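Local coordinates for OLD nuclease (Thermus scotoductus, PDB 6P74), which degrades linear and supercoiled double-stranded DNA in the 5'-to-3' direction as a metal-dependent homodimeric exonuclease, and hydrolyses ATP in a DNA-stimulated manner, at residues A[155-165]-A[259-270]. Sequence-based numbering, arbitrary orientation.
Sequences ILGRLLQPVRR and IFEAFRQLGEKI
Phe263 packs against Leu159 and Ile155 where a helix assigned to the dimerization region meets a helix of the P-loop ATPase domain. Segment 155-165, on helix 154-166, lies near the start of the dimerization region. Helix 259-266 ends just before the ATPase-core strand 272-276. The two run roughly parallel, 36° apart, with axes 10.5 Å from each other.

The apolar part is centred on the Phe263 ring. Leu159 CD1 lies over one face in a CH-pi contact, 4.1 Å from the ring centroid. Ile270 CD1, from the same segment as the ring, covers the opposite face near the rim. Ile155 CD1 meets the ring edge in plane, close to CE2. Ile155 CG1 is anti to its own backbone N (chi1 172°), which carries CD1 to this edge. Next to the ring, Leu159 CD1 touches Ala262 CB at 3.9 Å, and Ile155 CG1 packs on Ile259 CG2. Ile192 of the second subunit also packs on Leu159, so this core adjoins the dimer interface.

The polar part is a salt-bridge network beyond the C-terminal end of helix 259-266. Glu268 bridges two arginines through different carboxylate oxygens. Glu268 OE2 meets Arg165 NH2 weakly, at 3.3 Å. Glu268 OE1 uses its anti lone pair for Arg158 NH2, 2.8 Å away. Ile270 CG2 and Gln161 NE2 lie over opposite faces of the Arg158 guanidinium. Arg158 NH2 also donates to Lys269 O at 2.7 Å, with the oxygen 27° out of the guanidinium plane.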
loop_
_atom_site.group_PDB
_atom_site.type_symbol
_atom_site.label_atom_id
_atom_site.label_comp_id
_atom_site.label_asym_id
_atom_site.label_seq_id
_atom_site.Cartn_x
_atom_site.Cartn_y
_atom_site.Cartn_z
ATOM N N ILE A 155 -5.094 -17.010 -9.653
ATOM C CA ILE A 155 -4.050 -17.863 -10.217
ATOM C C ILE A 155 -4.477 -19.330 -10.200
ATOM O O ILE A 155 -4.412 -20.032 -11.218
ATOM C CB ILE A 155 -2.728 -17.652 -9.459
ATOM C CG1 ILE A 155 -1.692 -18.683 -9.903
ATOM C CG2 ILE A 155 -2.959 -17.716 -7.950
ATOM C CD1 ILE A 155 -1.416 -18.657 -11.386
ATOM N N LEU A 156 -4.903 -19.825 -9.038
ATOM C CA LEU A 156 -5.419 -21.185 -8.975
ATOM C C LEU A 156 -6.699 -21.313 -9.791
ATOM O O LEU A 156 -6.907 -22.312 -10.492
ATOM C CB LEU A 156 -5.657 -21.575 -7.520
ATOM C CG LEU A 156 -5.989 -23.040 -7.259
ATOM C CD1 LEU A 156 -4.887 -23.972 -7.804
ATOM C CD2 LEU A 156 -6.159 -23.216 -5.769
ATOM N N GLY A 157 -7.558 -20.289 -9.733
ATOM C CA GLY A 157 -8.768 -20.294 -10.542
ATOM C C GLY A 157 -8.492 -20.517 -12.015
ATOM O O GLY A 157 -9.204 -21.271 -12.684
ATOM N N ARG A 158 -7.456 -19.866 -12.548
ATOM C CA ARG A 158 -7.153 -20.088 -13.955
ATOM C C ARG A 158 -6.668 -21.516 -14.181
ATOM O O ARG A 158 -6.947 -22.103 -15.234
ATOM C CB ARG A 158 -6.142 -19.044 -14.446
ATOM C CG ARG A 158 -5.610 -19.256 -15.857
ATOM C CD ARG A 158 -6.730 -19.284 -16.903
ATOM N NE ARG A 158 -6.250 -19.697 -18.229
ATOM C CZ ARG A 158 -6.092 -20.966 -18.626
ATOM N NH1 ARG A 158 -6.365 -21.979 -17.803
ATOM N NH2 ARG A 158 -5.655 -21.229 -19.854
ATOM N N LEU A 159 -5.996 -22.110 -13.189
ATOM C CA LEU A 159 -5.544 -23.492 -13.337
ATOM C C LEU A 159 -6.721 -24.460 -13.447
ATOM O O LEU A 159 -6.695 -25.393 -14.263
ATOM C CB LEU A 159 -4.639 -23.883 -12.166
ATOM C CG LEU A 159 -4.044 -25.297 -12.189
ATOM C CD1 LEU A 159 -3.105 -25.502 -13.371
ATOM C CD2 LEU A 159 -3.312 -25.611 -10.882
ATOM N N LEU A 160 -7.757 -24.256 -12.632
ATOM C CA LEU A 160 -8.903 -25.160 -12.569
ATOM C C LEU A 160 -9.952 -24.912 -13.646
ATOM O O LEU A 160 -10.936 -25.649 -13.692
ATOM C CB LEU A 160 -9.583 -25.060 -11.200
ATOM C CG LEU A 160 -8.731 -25.452 -9.992
ATOM C CD1 LEU A 160 -9.426 -25.038 -8.702
ATOM C CD2 LEU A 160 -8.456 -26.948 -10.006
ATOM N N GLN A 161 -9.787 -23.916 -14.510
ATOM C CA GLN A 161 -10.914 -23.597 -15.377
ATOM C C GLN A 161 -11.175 -24.713 -16.394
ATOM O O GLN A 161 -12.326 -24.885 -16.816
ATOM C CB GLN A 161 -10.711 -22.234 -16.055
ATOM C CG GLN A 161 -9.936 -22.235 -17.360
ATOM C CD GLN A 161 -9.910 -20.854 -18.025
ATOM O OE1 GLN A 161 -10.340 -19.846 -17.434
ATOM N NE2 GLN A 161 -9.407 -20.806 -19.260
ATOM N N PRO A 162 -10.175 -25.508 -16.798
ATOM C CA PRO A 162 -10.505 -26.714 -17.572
ATOM C C PRO A 162 -11.189 -27.779 -16.731
ATOM O O PRO A 162 -11.944 -28.595 -17.273
ATOM C CB PRO A 162 -9.138 -27.185 -18.092
ATOM C CG PRO A 162 -8.171 -26.675 -17.101
ATOM C CD PRO A 162 -8.715 -25.334 -16.678
ATOM N N VAL A 163 -10.958 -27.782 -15.417
ATOM C CA VAL A 163 -11.652 -28.711 -14.528
ATOM C C VAL A 163 -13.093 -28.271 -14.323
ATOM O O VAL A 163 -14.031 -29.052 -14.508
ATOM C CB VAL A 163 -10.902 -28.813 -13.187
ATOM C CG1 VAL A 163 -11.747 -29.511 -12.142
ATOM C CG2 VAL A 163 -9.592 -29.532 -13.386
ATOM N N ARG A 164 -13.284 -27.010 -13.921
ATOM C CA ARG A 164 -14.621 -26.445 -13.768
ATOM C C ARG A 164 -15.472 -26.667 -15.013
ATOM O O ARG A 164 -16.706 -26.722 -14.926
ATOM C CB ARG A 164 -14.502 -24.948 -13.448
ATOM C CG ARG A 164 -15.811 -24.239 -13.205
ATOM C CD ARG A 164 -15.612 -22.737 -13.083
ATOM N NE ARG A 164 -16.889 -22.016 -13.136
ATOM C CZ ARG A 164 -17.432 -21.521 -14.249
ATOM N NH1 ARG A 164 -16.808 -21.664 -15.411
ATOM N NH2 ARG A 164 -18.595 -20.878 -14.205
ATOM N N ARG A 165 -14.834 -26.807 -16.177
ATOM C CA ARG A 165 -15.564 -27.007 -17.424
ATOM C C ARG A 165 -16.196 -28.392 -17.471
ATOM O O ARG A 165 -17.423 -28.525 -17.468
ATOM C CB ARG A 165 -14.620 -26.789 -18.611
ATOM C CG ARG A 165 -15.282 -26.633 -19.975
ATOM C CD ARG A 165 -14.385 -25.791 -20.893
ATOM N NE ARG A 165 -12.970 -26.175 -20.802
ATOM C CZ ARG A 165 -11.944 -25.344 -20.989
ATOM N NH1 ARG A 165 -12.163 -24.067 -21.267
ATOM N NH2 ARG A 165 -10.692 -25.784 -20.886
ATOM N N ILE A 259 2.167 -24.726 -8.708
ATOM C CA ILE A 259 1.060 -24.314 -9.570
ATOM C C ILE A 259 1.575 -24.018 -10.970
ATOM O O ILE A 259 1.001 -24.464 -11.969
ATOM C CB ILE A 259 0.306 -23.108 -8.974
ATOM C CG1 ILE A 259 -0.582 -23.543 -7.802
ATOM C CG2 ILE A 259 -0.596 -22.453 -10.026
ATOM C CD1 ILE A 259 -0.842 -22.418 -6.846
ATOM N N PHE A 260 2.689 -23.294 -11.065
ATOM C CA PHE A 260 3.231 -22.981 -12.382
ATOM C C PHE A 260 3.730 -24.219 -13.104
ATOM O O PHE A 260 3.649 -24.295 -14.334
ATOM C CB PHE A 260 4.341 -21.951 -12.254
ATOM C CG PHE A 260 3.834 -20.545 -12.230
ATOM C CD1 PHE A 260 3.650 -19.843 -13.415
ATOM C CD2 PHE A 260 3.528 -19.924 -11.029
ATOM C CE1 PHE A 260 3.181 -18.543 -13.400
ATOM C CE2 PHE A 260 3.061 -18.627 -11.013
ATOM C CZ PHE A 260 2.882 -17.939 -12.198
ATOM N N GLU A 261 4.248 -25.194 -12.364
ATOM C CA GLU A 261 4.621 -26.455 -12.985
ATOM C C GLU A 261 3.397 -27.199 -13.506
ATOM O O GLU A 261 3.483 -27.870 -14.543
ATOM C CB GLU A 261 5.423 -27.300 -11.991
ATOM C CG GLU A 261 5.744 -28.733 -12.437
ATOM C CD GLU A 261 6.611 -28.827 -13.699
ATOM O OE1 GLU A 261 7.216 -27.807 -14.081
ATOM O OE2 GLU A 261 6.676 -29.930 -14.309
ATOM N N ALA A 262 2.245 -27.088 -12.831
ATOM C CA ALA A 262 1.050 -27.714 -13.390
ATOM C C ALA A 262 0.613 -27.007 -14.678
ATOM O O ALA A 262 0.245 -27.665 -15.657
ATOM C CB ALA A 262 -0.077 -27.728 -12.361
ATOM N N PHE A 263 0.676 -25.669 -14.708
ATOM C CA PHE A 263 0.380 -24.932 -15.939
ATOM C C PHE A 263 1.203 -25.446 -17.108
ATOM O O PHE A 263 0.682 -25.664 -18.204
ATOM C CB PHE A 263 0.654 -23.446 -15.749
ATOM C CG PHE A 263 -0.488 -22.684 -15.146
ATOM C CD1 PHE A 263 -1.766 -22.815 -15.638
ATOM C CD2 PHE A 263 -0.269 -21.807 -14.097
ATOM C CE1 PHE A 263 -2.808 -22.097 -15.082
ATOM C CE2 PHE A 263 -1.310 -21.099 -13.536
ATOM C CZ PHE A 263 -2.574 -21.243 -14.026
ATOM N N ARG A 264 2.509 -25.614 -16.899
ATOM C CA ARG A 264 3.379 -25.989 -18.007
ATOM C C ARG A 264 3.020 -27.363 -18.540
ATOM O O ARG A 264 3.068 -27.597 -19.754
ATOM C CB ARG A 264 4.844 -25.950 -17.578
ATOM C CG ARG A 264 5.793 -25.972 -18.752
ATOM C CD ARG A 264 6.604 -27.224 -18.739
ATOM N NE ARG A 264 7.455 -27.251 -17.563
ATOM C CZ ARG A 264 8.021 -28.348 -17.079
ATOM N NH1 ARG A 264 7.817 -29.525 -17.670
ATOM N NH2 ARG A 264 8.791 -28.267 -15.996
ATOM N N GLN A 265 2.669 -28.288 -17.640
ATOM C CA GLN A 265 2.224 -29.609 -18.064
ATOM C C GLN A 265 0.851 -29.568 -18.714
ATOM O O GLN A 265 0.587 -30.357 -19.625
ATOM C CB GLN A 265 2.203 -30.571 -16.884
ATOM C CG GLN A 265 3.537 -30.707 -16.202
ATOM C CD GLN A 265 3.609 -31.961 -15.372
ATOM O OE1 GLN A 265 2.790 -32.871 -15.535
ATOM N NE2 GLN A 265 4.580 -32.018 -14.465
ATOM N N LEU A 266 -0.044 -28.686 -18.253
ATOM C CA LEU A 266 -1.374 -28.605 -18.853
ATOM C C LEU A 266 -1.337 -27.936 -20.217
ATOM O O LEU A 266 -2.270 -28.111 -21.009
ATOM C CB LEU A 266 -2.345 -27.860 -17.933
ATOM C CG LEU A 266 -3.023 -28.682 -16.826
ATOM C CD1 LEU A 266 -3.840 -29.842 -17.398
ATOM C CD2 LEU A 266 -2.014 -29.195 -15.783
ATOM N N GLY A 267 -0.277 -27.183 -20.508
ATOM C CA GLY A 267 -0.042 -26.661 -21.833
ATOM C C GLY A 267 -0.938 -25.529 -22.263
ATOM O O GLY A 267 -0.673 -24.927 -23.308
ATOM N N GLU A 268 -1.981 -25.210 -21.508
ATOM C CA GLU A 268 -2.863 -24.129 -21.911
ATOM C C GLU A 268 -2.146 -22.787 -21.807
ATOM O O GLU A 268 -1.398 -22.533 -20.862
ATOM C CB GLU A 268 -4.127 -24.123 -21.053
ATOM C CG GLU A 268 -5.107 -25.245 -21.368
ATOM C CD GLU A 268 -6.496 -24.941 -20.850
ATOM O OE1 GLU A 268 -6.656 -23.865 -20.238
ATOM O OE2 GLU A 268 -7.426 -25.760 -21.053
ATOM N N LYS A 269 -2.365 -21.936 -22.804
ATOM C CA LYS A 269 -1.900 -20.560 -22.736
ATOM C C LYS A 269 -2.626 -19.826 -21.614
ATOM O O LYS A 269 -3.830 -20.007 -21.414
ATOM C CB LYS A 269 -2.131 -19.867 -24.084
ATOM C CG LYS A 269 -1.417 -20.528 -25.275
ATOM C CD LYS A 269 -1.267 -19.557 -26.440
ATOM C CE LYS A 269 -0.019 -19.847 -27.278
ATOM N NZ LYS A 269 -0.230 -20.992 -28.206
ATOM N N ILE A 270 -1.895 -18.991 -20.872
ATOM C CA ILE A 270 -2.489 -18.320 -19.722
ATOM C C ILE A 270 -2.276 -16.813 -19.760
ATOM O O ILE A 270 -2.625 -16.109 -18.808
ATOM C CB ILE A 270 -1.958 -18.914 -18.406
ATOM C CG1 ILE A 270 -0.449 -18.732 -18.300
ATOM C CG2 ILE A 270 -2.329 -20.391 -18.311
ATOM C CD1 ILE A 270 0.119 -19.167 -16.975
#